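Local structure of transcription termination factor FttA (Pyrococcus horikoshii, 3AF5) at residues E36-E41 with D166-L171; L112-K117 with V143-L148; M264-F269 with R311-V316. The protein probably terminates transcription across the archaeal genome by cutting nascent RNA at the RNA polymerase exit channel, using a two-zinc nuclease site. One frame throughout, in Å; residues are numbered along the deposited sequence.

Contact 1 of 3, residues E36-E41 with D166-L171; sequences EFEGPE and DRRKFL
Phe37 reaches Leu171 only through its backbone, its carbonyl oxygen coming near that of Leu171. The ring leads away, stacking on Tyr179 and receiving Glu41 O in plane at its edge. Glu38 makes the first side-chain contact: its CB packs 4.2 Å from Leu171 CB, and its CA lies 3.2 Å from Leu171 O in a CA-H...O contact. The Glu38 side chain then runs alongside that of Arg168, both pointing the same way, but Glu38 OE2 stays 6.1 Å from Arg168 NE, so there is no ion pair between them. A weak hydrogen bond from Tyr45 OH reaches the same carboxylate oxygen instead. At Gly39 comes the one direct hydrogen bond, from Gly39 N to Leu171 O at 2.7 Å, with 152° at the hydrogen and the donor tilted 24° from the carbonyl plane. With CG anti to the carbonyl carbon, chi1 -70°, the Leu171 branch carrying CD2 reaches over the glycine, CD2 lying 3.9 Å from Gly39 CA. Positive phi at Gly39 leads into an inverse gamma turn centred on Pro40, and Glu38 N bonds to Glu41 O as the chain reverses. This is the hairpin turn between antiparallel strands 32-37 and 42-46 of the region assigned as KHa, set against helix 164-178, with Pro40 and Leu171 both resting on Ile321 of strand 320-322, an edge strand of the neighbouring metallo-beta-lactamase sheet.

Contact 2 of 3, residues L112-K117 with V143-L148; sequences LIEAKK and VRTPPL
With chi1 at -166° and an extended chain beyond CG, Glu114 lays its side chain across Thr145 and Pro146 at about a right angle to each. Thr145 answers with chi1 at -60°, which turns CG2 toward the glutamate and sets OG1 near the opposite backbone. Glu114 OE2 therefore lies beside the Pro146 ring at CD and 3.7 Å from Thr145 CG2; its other oxygen has a long, weak ion pair with Arg157. Thr145 OG1 comes close to Lys116 N, but the angle is too poor for a hydrogen bond, and what joins these residues is Thr145 CB against Lys116 CG at 3.9 Å.

The backbones pair in parallel. Val143 N donates to Ile113 O at 2.7 Å, and Ala115 N to Val143 O at 3.1 Å. The third rung is less regular: Thr145 N reaches Ala115 O at 3.0 Å from above the carbonyl plane, 65° out of it, as the chain after Arg144 peels from the sheet. At the other end Leu112 CD2 touches Val143 CG2 at 4.0 Å. Arg144 points away and gives its NH1 to Phe485 O, with a sulfate ion, probably from the crystallisation liquor, about 4 Å from its side chain.

The pairing closes the beta-alpha-beta unit of the region assigned as KHb, strands 110-115 and 139-144 joined through helix 127-136. Strand 110-115 is central, with antiparallel strand 101-105 along its other edge, while Leu148 runs on to pack against helix 462-470.

Contact 3 of 3, residues M264-F269 with R311-V316; sequences MLPYLF and RDIKEV. With ACY (acetic acid), chain I.
Pro266 and Phe269 rest on Asp312, Glu315 and Val316 where two short helices cross at 103°, nearly perpendicular, with axes 8.1 Å apart and no direct hydrogen bond between them. Val316 CG2 fits between the two residues of the first helix: it lies 3.7 Å from Pro266 CB and 3.7 Å from Phe269 CD2, and Leu265 CG adds a looser contact to the same methyl. The Val316 and Phe269 side chains cross at about a right angle.

Phe269 turns its ring to the second helix with chi1 at -69°, CG beside the backbone N. One ring face then looks onto backbone, Val316 N standing 4.3 Å above the plane toward the rim and Glu315 O over the same side. Glu315 takes part through its aliphatic root, CB lying 3.8 Å from Phe269 CG; its chain bends at chi2, and OE2 forms a salt bridge with Lys318. Asp312 behaves alike: CB approaches Pro266 O at 3.4 Å, while OD2 accepts a hydrogen bond from Arg309 N. Asp312 OD2 and Glu315 OE2 thus find partners within or just before their own helix, and it is mainly the CB atoms of these residues that meet the other helix. Near Arg311, toward the N-terminal end of helix 310-318, a bound acetate, probably from the crystallisation liquor, accepts a weak hydrogen bond from Arg311 N.

Leu265, Phe269 and Val316 all pack on Ile278 of strand 278-280, and Leu265 also on Ile252 of strand 251-253. Both helices lie against one sheet of the two-sheet sandwich, as in the alpha-beta/beta-alpha fold of metallo-beta-lactamases; helix 265-270 closely follows the zinc ligands His256, His258, Asp260 and His261, and the Leu265 side chain is about 9 Å from that of His261.

Contacts 1 and 3 are buried, while contact 2 is partly open to solvent. Along the chain contact 2 is nested within the loop closed by contact 1, and contact 3 follows both. Contact 2 relies on parallel-strand backbone bonding inside KHb, contact 1 on one hydrogen bond plus leucine packing over the KHa hairpin, and contact 3 on apolar packing between helices of the metallo-beta-lactamase domain. Contacts 1 and 3 approach to about 6 Å between nearest atoms and share neighbours: Lys318 pairs with both Asp166 and Glu315, and His319 meets both Phe170 and Phe269. Contact 2 instead looks toward the Beta-Casp region, through Arg144 and Leu148.

Contact 1 of 3, residues E36-E41 with D166-L171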
loop_
_atom_site.group_PDB
_atom_site.type_symbol
_atom_site.label_atom_id
_atom_site.label_comp_id
_atom_site.label_asym_id
_atom_site.label_seq_id
_atom_site.Cartn_x
_atom_site.Cartn_y
_atom_site.Cartn_z
ATOM N N GLU A 36 -24.453 17.993 2.278
ATOM C CA GLU A 36 -23.759 17.797 1.014
ATOM C C GLU A 36 -22.940 16.523 0.989
ATOM O O GLU A 36 -22.661 15.925 2.025
ATOM C CB GLU A 36 -22.837 18.983 0.713
ATOM C CG GLU A 36 -21.818 19.276 1.796
ATOM C CD GLU A 36 -20.669 20.143 1.302
ATOM O OE1 GLU A 36 -20.919 21.068 0.495
ATOM O OE2 GLU A 36 -19.516 19.905 1.726
ATOM N N PHE A 37 -22.567 16.107 -0.215
ATOM C CA PHE A 37 -21.751 14.920 -0.383
ATOM C C PHE A 37 -20.294 15.346 -0.238
ATOM O O PHE A 37 -19.873 16.355 -0.805
ATOM C CB PHE A 37 -21.978 14.308 -1.765
ATOM C CG PHE A 37 -23.351 13.719 -1.958
ATOM C CD1 PHE A 37 -23.770 12.628 -1.198
ATOM C CD2 PHE A 37 -24.216 14.235 -2.926
ATOM C CE1 PHE A 37 -25.029 12.052 -1.399
ATOM C CE2 PHE A 37 -25.477 13.668 -3.135
ATOM C CZ PHE A 37 -25.883 12.570 -2.368
ATOM N N GLU A 38 -19.540 14.592 0.550
ATOM C CA GLU A 38 -18.126 14.865 0.761
ATOM C C GLU A 38 -17.418 13.529 0.658
ATOM O O GLU A 38 -17.444 12.719 1.591
ATOM C CB GLU A 38 -17.886 15.498 2.136
ATOM C CG GLU A 38 -18.503 16.887 2.283
ATOM C CD GLU A 38 -18.185 17.541 3.618
ATOM O OE1 GLU A 38 -18.552 16.965 4.665
ATOM O OE2 GLU A 38 -17.568 18.630 3.617
ATOM N N GLY A 39 -16.791 13.297 -0.489
ATOM C CA GLY A 39 -16.119 12.034 -0.699
ATOM C C GLY A 39 -17.209 11.006 -0.912
ATOM O O GLY A 39 -18.260 11.338 -1.460
ATOM N N PRO A 40 -17.000 9.755 -0.489
ATOM C CA PRO A 40 -18.004 8.702 -0.658
ATOM C C PRO A 40 -19.070 8.702 0.433
ATOM O O PRO A 40 -19.352 7.654 1.015
ATOM C CB PRO A 40 -17.175 7.413 -0.622
ATOM C CG PRO A 40 -15.774 7.866 -0.904
ATOM C CD PRO A 40 -15.695 9.166 -0.169
ATOM N N GLU A 41 -19.661 9.856 0.723
ATOM C CA GLU A 41 -20.691 9.898 1.756
ATOM C C GLU A 41 -21.456 11.206 1.897
ATOM O O GLU A 41 -21.053 12.253 1.376
ATOM C CB GLU A 41 -20.092 9.540 3.117
ATOM C CG GLU A 41 -19.334 10.659 3.797
ATOM C CD GLU A 41 -18.821 10.231 5.156
ATOM O OE1 GLU A 41 -19.630 9.676 5.932
ATOM O OE2 GLU A 41 -17.622 10.445 5.451
ATOM N N ASP A 166 -7.963 23.014 0.720
ATOM C CA ASP A 166 -7.945 22.216 -0.499
ATOM C C ASP A 166 -8.757 20.926 -0.371
ATOM O O ASP A 166 -9.639 20.671 -1.190
ATOM C CB ASP A 166 -6.506 21.875 -0.905
ATOM C CG ASP A 166 -5.766 23.059 -1.506
ATOM O OD1 ASP A 166 -6.424 24.055 -1.877
ATOM O OD2 ASP A 166 -4.525 22.990 -1.624
ATOM N N ARG A 167 -8.473 20.122 0.652
ATOM C CA ARG A 167 -9.194 18.862 0.825
ATOM C C ARG A 167 -10.713 18.982 0.950
ATOM O O ARG A 167 -11.443 18.169 0.382
ATOM C CB ARG A 167 -8.662 18.065 2.027
ATOM C CG ARG A 167 -9.634 16.952 2.444
ATOM C CD ARG A 167 -8.985 15.628 2.828
ATOM N NE ARG A 167 -8.308 14.994 1.700
ATOM C CZ ARG A 167 -8.259 13.681 1.486
ATOM N NH1 ARG A 167 -7.608 13.212 0.433
ATOM N NH2 ARG A 167 -8.872 12.838 2.305
ATOM N N ARG A 168 -11.194 19.970 1.692
ATOM C CA ARG A 168 -12.632 20.132 1.859
ATOM C C ARG A 168 -13.275 20.406 0.497
ATOM O O ARG A 168 -14.394 19.967 0.229
ATOM C CB ARG A 168 -12.928 21.274 2.841
ATOM C CG ARG A 168 -14.194 21.066 3.676
ATOM C CD ARG A 168 -14.451 22.232 4.652
ATOM N NE ARG A 168 -13.290 22.520 5.496
ATOM C CZ ARG A 168 -12.523 23.603 5.377
ATOM N NH1 ARG A 168 -12.794 24.514 4.450
ATOM N NH2 ARG A 168 -11.470 23.770 6.174
ATOM N N LYS A 169 -12.556 21.125 -0.362
ATOM C CA LYS A 169 -13.043 21.439 -1.701
ATOM C C LYS A 169 -12.939 20.187 -2.578
ATOM O O LYS A 169 -13.821 19.906 -3.392
ATOM C CB LYS A 169 -12.219 22.572 -2.323
ATOM C CG LYS A 169 -12.707 22.953 -3.715
ATOM C CD LYS A 169 -11.801 23.964 -4.405
ATOM C CE LYS A 169 -12.319 24.274 -5.810
ATOM N NZ LYS A 169 -11.461 25.259 -6.531
ATOM N N PHE A 170 -11.844 19.451 -2.403
ATOM C CA PHE A 170 -11.592 18.210 -3.126
ATOM C C PHE A 170 -12.707 17.211 -2.818
ATOM O O PHE A 170 -13.242 16.569 -3.720
ATOM C CB PHE A 170 -10.239 17.628 -2.695
ATOM C CG PHE A 170 -10.051 16.170 -3.033
ATOM C CD1 PHE A 170 -9.809 15.763 -4.337
ATOM C CD2 PHE A 170 -10.102 15.204 -2.034
ATOM C CE1 PHE A 170 -9.619 14.419 -4.644
ATOM C CE2 PHE A 170 -9.913 13.853 -2.326
ATOM C CZ PHE A 170 -9.670 13.461 -3.637
ATOM N N LEU A 171 -13.062 17.086 -1.543
ATOM C CA LEU A 171 -14.103 16.146 -1.149
ATOM C C LEU A 171 -15.492 16.516 -1.663
ATOM O O LEU A 171 -16.339 15.646 -1.834
ATOM C CB LEU A 171 -14.125 15.979 0.374
ATOM C CG LEU A 171 -12.940 15.245 1.014
ATOM C CD1 LEU A 171 -13.130 15.213 2.520
ATOM C CD2 LEU A 171 -12.834 13.825 0.474
#

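Contact 2 of 3, residues L112-K117 with V143-L148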
loop_
_atom_site.group_PDB
_atom_site.type_symbol
_atom_site.label_atom_id
_atom_site.label_comp_id
_atom_site.label_asym_id
_atom_site.label_seq_id
_atom_site.Cartn_x
_atom_site.Cartn_y
_atom_site.Cartn_z
ATOM N N LEU A 112 -7.130 14.339 16.343
ATOM C CA LEU A 112 -6.406 13.093 16.544
ATOM C C LEU A 112 -5.535 13.236 17.793
ATOM O O LEU A 112 -4.583 14.017 17.808
ATOM C CB LEU A 112 -5.551 12.800 15.302
ATOM C CG LEU A 112 -4.865 11.441 15.117
ATOM C CD1 LEU A 112 -4.486 11.266 13.653
ATOM C CD2 LEU A 112 -3.633 11.337 16.006
ATOM N N ILE A 113 -5.883 12.489 18.842
ATOM C CA ILE A 113 -5.145 12.522 20.105
ATOM C C ILE A 113 -4.324 11.252 20.285
ATOM O O ILE A 113 -4.857 10.145 20.227
ATOM C CB ILE A 113 -6.096 12.637 21.310
ATOM C CG1 ILE A 113 -7.054 13.810 21.111
ATOM C CG2 ILE A 113 -5.290 12.831 22.586
ATOM C CD1 ILE A 113 -8.149 13.883 22.155
ATOM N N GLU A 114 -3.027 11.420 20.523
ATOM C CA GLU A 114 -2.118 10.291 20.693
ATOM C C GLU A 114 -1.571 10.246 22.119
ATOM O O GLU A 114 -1.155 11.272 22.659
ATOM C CB GLU A 114 -0.969 10.422 19.690
ATOM C CG GLU A 114 -0.124 9.181 19.495
ATOM C CD GLU A 114 0.971 9.398 18.467
ATOM O OE1 GLU A 114 0.639 9.762 17.316
ATOM O OE2 GLU A 114 2.159 9.208 18.807
ATOM N N ALA A 115 -1.566 9.061 22.726
ATOM C CA ALA A 115 -1.072 8.907 24.094
ATOM C C ALA A 115 -0.597 7.486 24.413
ATOM O O ALA A 115 -1.107 6.513 23.857
ATOM C CB ALA A 115 -2.159 9.321 25.083
ATOM N N LYS A 116 0.377 7.376 25.314
ATOM C CA LYS A 116 0.910 6.076 25.711
ATOM C C LYS A 116 -0.123 5.275 26.495
ATOM O O LYS A 116 -0.134 4.045 26.443
ATOM C CB LYS A 116 2.186 6.251 26.544
ATOM C CG LYS A 116 3.455 6.247 25.712
ATOM C CD LYS A 116 4.687 6.607 26.525
ATOM C CE LYS A 116 5.938 6.531 25.659
ATOM N NZ LYS A 116 7.115 7.193 26.287
ATOM N N LYS A 117 -0.989 5.976 27.218
ATOM C CA LYS A 117 -2.037 5.324 27.995
ATOM C C LYS A 117 -3.386 5.890 27.550
ATOM O O LYS A 117 -4.028 6.654 28.276
ATOM C CB LYS A 117 -1.820 5.564 29.494
ATOM C CG LYS A 117 -0.406 5.235 29.975
ATOM C CD LYS A 117 0.015 3.820 29.582
ATOM C CE LYS A 117 1.484 3.561 29.903
ATOM N NZ LYS A 117 1.951 2.242 29.384
ATOM N N VAL A 143 -5.404 7.502 19.711
ATOM C CA VAL A 143 -4.476 6.557 19.102
ATOM C C VAL A 143 -3.332 6.248 20.068
ATOM O O VAL A 143 -2.697 7.162 20.600
ATOM C CB VAL A 143 -3.871 7.147 17.806
ATOM C CG1 VAL A 143 -2.992 6.116 17.121
ATOM C CG2 VAL A 143 -4.984 7.626 16.881
ATOM N N ARG A 144 -3.062 4.967 20.299
ATOM C CA ARG A 144 -1.973 4.603 21.196
ATOM C C ARG A 144 -0.639 4.993 20.554
ATOM O O ARG A 144 -0.404 4.724 19.378
ATOM C CB ARG A 144 -1.996 3.100 21.492
ATOM C CG ARG A 144 -0.889 2.655 22.436
ATOM C CD ARG A 144 -1.065 1.210 22.854
ATOM N NE ARG A 144 -2.417 0.959 23.342
ATOM C CZ ARG A 144 -2.797 -0.152 23.966
ATOM N NH1 ARG A 144 -1.922 -1.126 24.189
ATOM N NH2 ARG A 144 -4.057 -0.295 24.359
ATOM N N THR A 145 0.229 5.634 21.330
ATOM C CA THR A 145 1.532 6.061 20.830
ATOM C C THR A 145 2.306 4.906 20.212
ATOM O O THR A 145 2.532 3.885 20.857
ATOM C CB THR A 145 2.391 6.658 21.959
ATOM O OG1 THR A 145 1.715 7.787 22.525
ATOM C CG2 THR A 145 3.756 7.095 21.426
ATOM N N PRO A 146 2.718 5.049 18.946
ATOM C CA PRO A 146 3.473 3.975 18.295
ATOM C C PRO A 146 4.856 3.839 18.940
ATOM O O PRO A 146 5.442 4.829 19.382
ATOM C CB PRO A 146 3.539 4.435 16.841
ATOM C CG PRO A 146 3.546 5.929 16.964
ATOM C CD PRO A 146 2.499 6.176 18.021
ATOM N N PRO A 147 5.389 2.608 19.009
ATOM C CA PRO A 147 6.704 2.362 19.609
ATOM C C PRO A 147 7.873 2.979 18.861
ATOM O O PRO A 147 8.976 3.060 19.397
ATOM C CB PRO A 147 6.778 0.838 19.661
ATOM C CG PRO A 147 5.951 0.421 18.496
ATOM C CD PRO A 147 4.763 1.344 18.588
ATOM N N LEU A 148 7.628 3.399 17.622
ATOM C CA LEU A 148 8.646 4.035 16.777
ATOM C C LEU A 148 7.977 5.188 16.056
ATOM O O LEU A 148 6.849 5.055 15.589
ATOM C CB LEU A 148 9.201 3.049 15.742
ATOM C CG LEU A 148 10.108 1.919 16.239
ATOM C CD1 LEU A 148 10.363 0.911 15.129
ATOM C CD2 LEU A 148 11.422 2.506 16.728
#

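Contact 3 of 3, residues M264-F269 with R311-V316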
loop_
_atom_site.group_PDB
_atom_site.type_symbol
_atom_site.label_atom_id
_atom_site.label_comp_id
_atom_site.label_asym_id
_atom_site.label_seq_id
_atom_site.Cartn_x
_atom_site.Cartn_y
_atom_site.Cartn_z
ATOM N N MET A 264 3.866 5.194 -10.837
ATOM C CA MET A 264 3.625 6.250 -11.815
ATOM C C MET A 264 2.534 7.198 -11.367
ATOM O O MET A 264 2.268 8.202 -12.026
ATOM C CB MET A 264 3.239 5.667 -13.177
ATOM C CG MET A 264 4.418 5.164 -13.984
ATOM S SD MET A 264 5.618 6.473 -14.341
ATOM C CE MET A 264 4.862 7.283 -15.749
ATOM N N LEU A 265 1.913 6.884 -10.240
ATOM C CA LEU A 265 0.832 7.705 -9.739
ATOM C C LEU A 265 1.167 9.195 -9.651
ATOM O O LEU A 265 0.433 10.036 -10.164
ATOM C CB LEU A 265 0.386 7.171 -8.381
ATOM C CG LEU A 265 -0.938 7.663 -7.797
ATOM C CD1 LEU A 265 -1.994 7.720 -8.884
ATOM C CD2 LEU A 265 -1.374 6.723 -6.671
ATOM N N PRO A 266 2.294 9.550 -9.025
ATOM C CA PRO A 266 2.567 10.992 -8.958
ATOM C C PRO A 266 2.968 11.688 -10.274
ATOM O O PRO A 266 3.015 12.915 -10.352
ATOM C CB PRO A 266 3.612 11.099 -7.831
ATOM C CG PRO A 266 4.287 9.787 -7.848
ATOM C CD PRO A 266 3.230 8.773 -8.192
ATOM N N TYR A 267 3.231 10.901 -11.310
ATOM C CA TYR A 267 3.573 11.434 -12.624
ATOM C C TYR A 267 2.297 12.066 -13.176
ATOM O O TYR A 267 2.321 13.073 -13.897
ATOM C CB TYR A 267 4.008 10.290 -13.531
ATOM C CG TYR A 267 4.617 10.695 -14.852
ATOM C CD1 TYR A 267 3.875 10.659 -16.030
ATOM C CD2 TYR A 267 5.965 11.023 -14.935
ATOM C CE1 TYR A 267 4.474 10.928 -17.268
ATOM C CE2 TYR A 267 6.570 11.292 -16.149
ATOM C CZ TYR A 267 5.829 11.244 -17.317
ATOM O OH TYR A 267 6.461 11.522 -18.519
ATOM N N LEU A 268 1.175 11.463 -12.813
ATOM C CA LEU A 268 -0.122 11.934 -13.249
ATOM C C LEU A 268 -0.403 13.342 -12.763
ATOM O O LEU A 268 -1.113 14.092 -13.424
ATOM C CB LEU A 268 -1.201 10.980 -12.748
ATOM C CG LEU A 268 -1.936 10.178 -13.823
ATOM C CD1 LEU A 268 -0.978 9.762 -14.935
ATOM C CD2 LEU A 268 -2.609 8.978 -13.166
ATOM N N PHE A 269 0.151 13.704 -11.610
ATOM C CA PHE A 269 -0.059 15.036 -11.053
ATOM C C PHE A 269 0.967 16.023 -11.602
ATOM O O PHE A 269 0.667 17.197 -11.844
ATOM C CB PHE A 269 0.004 14.970 -9.525
ATOM C CG PHE A 269 -1.159 14.231 -8.913
ATOM C CD1 PHE A 269 -2.397 14.849 -8.780
ATOM C CD2 PHE A 269 -1.034 12.895 -8.541
ATOM C CE1 PHE A 269 -3.490 14.150 -8.293
ATOM C CE2 PHE A 269 -2.121 12.190 -8.053
ATOM C CZ PHE A 269 -3.351 12.817 -7.930
ATOM N N ARG A 311 6.594 17.752 -4.639
ATOM C CA ARG A 311 5.338 18.498 -4.798
ATOM C C ARG A 311 4.226 17.624 -5.391
ATOM O O ARG A 311 3.042 17.855 -5.136
ATOM C CB ARG A 311 5.549 19.738 -5.684
ATOM C CG ARG A 311 5.957 19.414 -7.114
ATOM C CD ARG A 311 6.619 20.601 -7.803
ATOM N NE ARG A 311 5.680 21.664 -8.144
ATOM C CZ ARG A 311 6.045 22.913 -8.424
ATOM N NH1 ARG A 311 7.334 23.249 -8.395
ATOM N NH2 ARG A 311 5.128 23.824 -8.739
ATOM N N ASP A 312 4.616 16.624 -6.178
ATOM C CA ASP A 312 3.659 15.724 -6.800
ATOM C C ASP A 312 3.268 14.594 -5.857
ATOM O O ASP A 312 2.112 14.159 -5.845
ATOM C CB ASP A 312 4.237 15.155 -8.088
ATOM C CG ASP A 312 4.698 16.239 -9.041
ATOM O OD1 ASP A 312 3.909 17.173 -9.318
ATOM O OD2 ASP A 312 5.850 16.151 -9.516
ATOM N N ILE A 313 4.225 14.112 -5.068
ATOM C CA ILE A 313 3.929 13.063 -4.110
ATOM C C ILE A 313 2.956 13.674 -3.113
ATOM O O ILE A 313 2.041 13.021 -2.622
ATOM C CB ILE A 313 5.193 12.606 -3.373
ATOM C CG1 ILE A 313 6.144 11.926 -4.364
ATOM C CG2 ILE A 313 4.821 11.669 -2.226
ATOM C CD1 ILE A 313 7.476 11.519 -3.764
ATOM N N LYS A 314 3.158 14.952 -2.836
ATOM C CA LYS A 314 2.307 15.682 -1.910
ATOM C C LYS A 314 0.882 15.754 -2.458
ATOM O O LYS A 314 -0.082 15.607 -1.708
ATOM C CB LYS A 314 2.868 17.092 -1.702
ATOM C CG LYS A 314 2.080 17.933 -0.729
ATOM C CD LYS A 314 2.647 19.333 -0.633
ATOM C CE LYS A 314 1.743 20.214 0.214
ATOM N NZ LYS A 314 2.133 21.643 0.174
ATOM N N GLU A 315 0.749 15.983 -3.764
ATOM C CA GLU A 315 -0.573 16.051 -4.375
ATOM C C GLU A 315 -1.263 14.702 -4.242
ATOM O O GLU A 315 -2.480 14.636 -4.054
ATOM C CB GLU A 315 -0.483 16.447 -5.851
ATOM C CG GLU A 315 -0.431 17.954 -6.086
ATOM C CD GLU A 315 -1.587 18.696 -5.426
ATOM O OE1 GLU A 315 -2.761 18.346 -5.687
ATOM O OE2 GLU A 315 -1.323 19.635 -4.642
ATOM N N VAL A 316 -0.483 13.629 -4.327
ATOM C CA VAL A 316 -1.024 12.282 -4.185
ATOM C C VAL A 316 -1.719 12.162 -2.829
ATOM O O VAL A 316 -2.869 11.723 -2.739
ATOM C CB VAL A 316 0.095 11.220 -4.277
ATOM C CG1 VAL A 316 -0.406 9.879 -3.758
ATOM C CG2 VAL A 316 0.564 11.090 -5.720
HETATM C C ACY I . 9.644 20.168 -5.201
HETATM O O ACY I . 8.478 20.467 -5.363
HETATM O OXT ACY I . 10.018 19.489 -4.098
HETATM C CH3 ACY I . 10.673 20.558 -6.234
HETATM O O HOH W 1 2.076 18.752 -9.066
#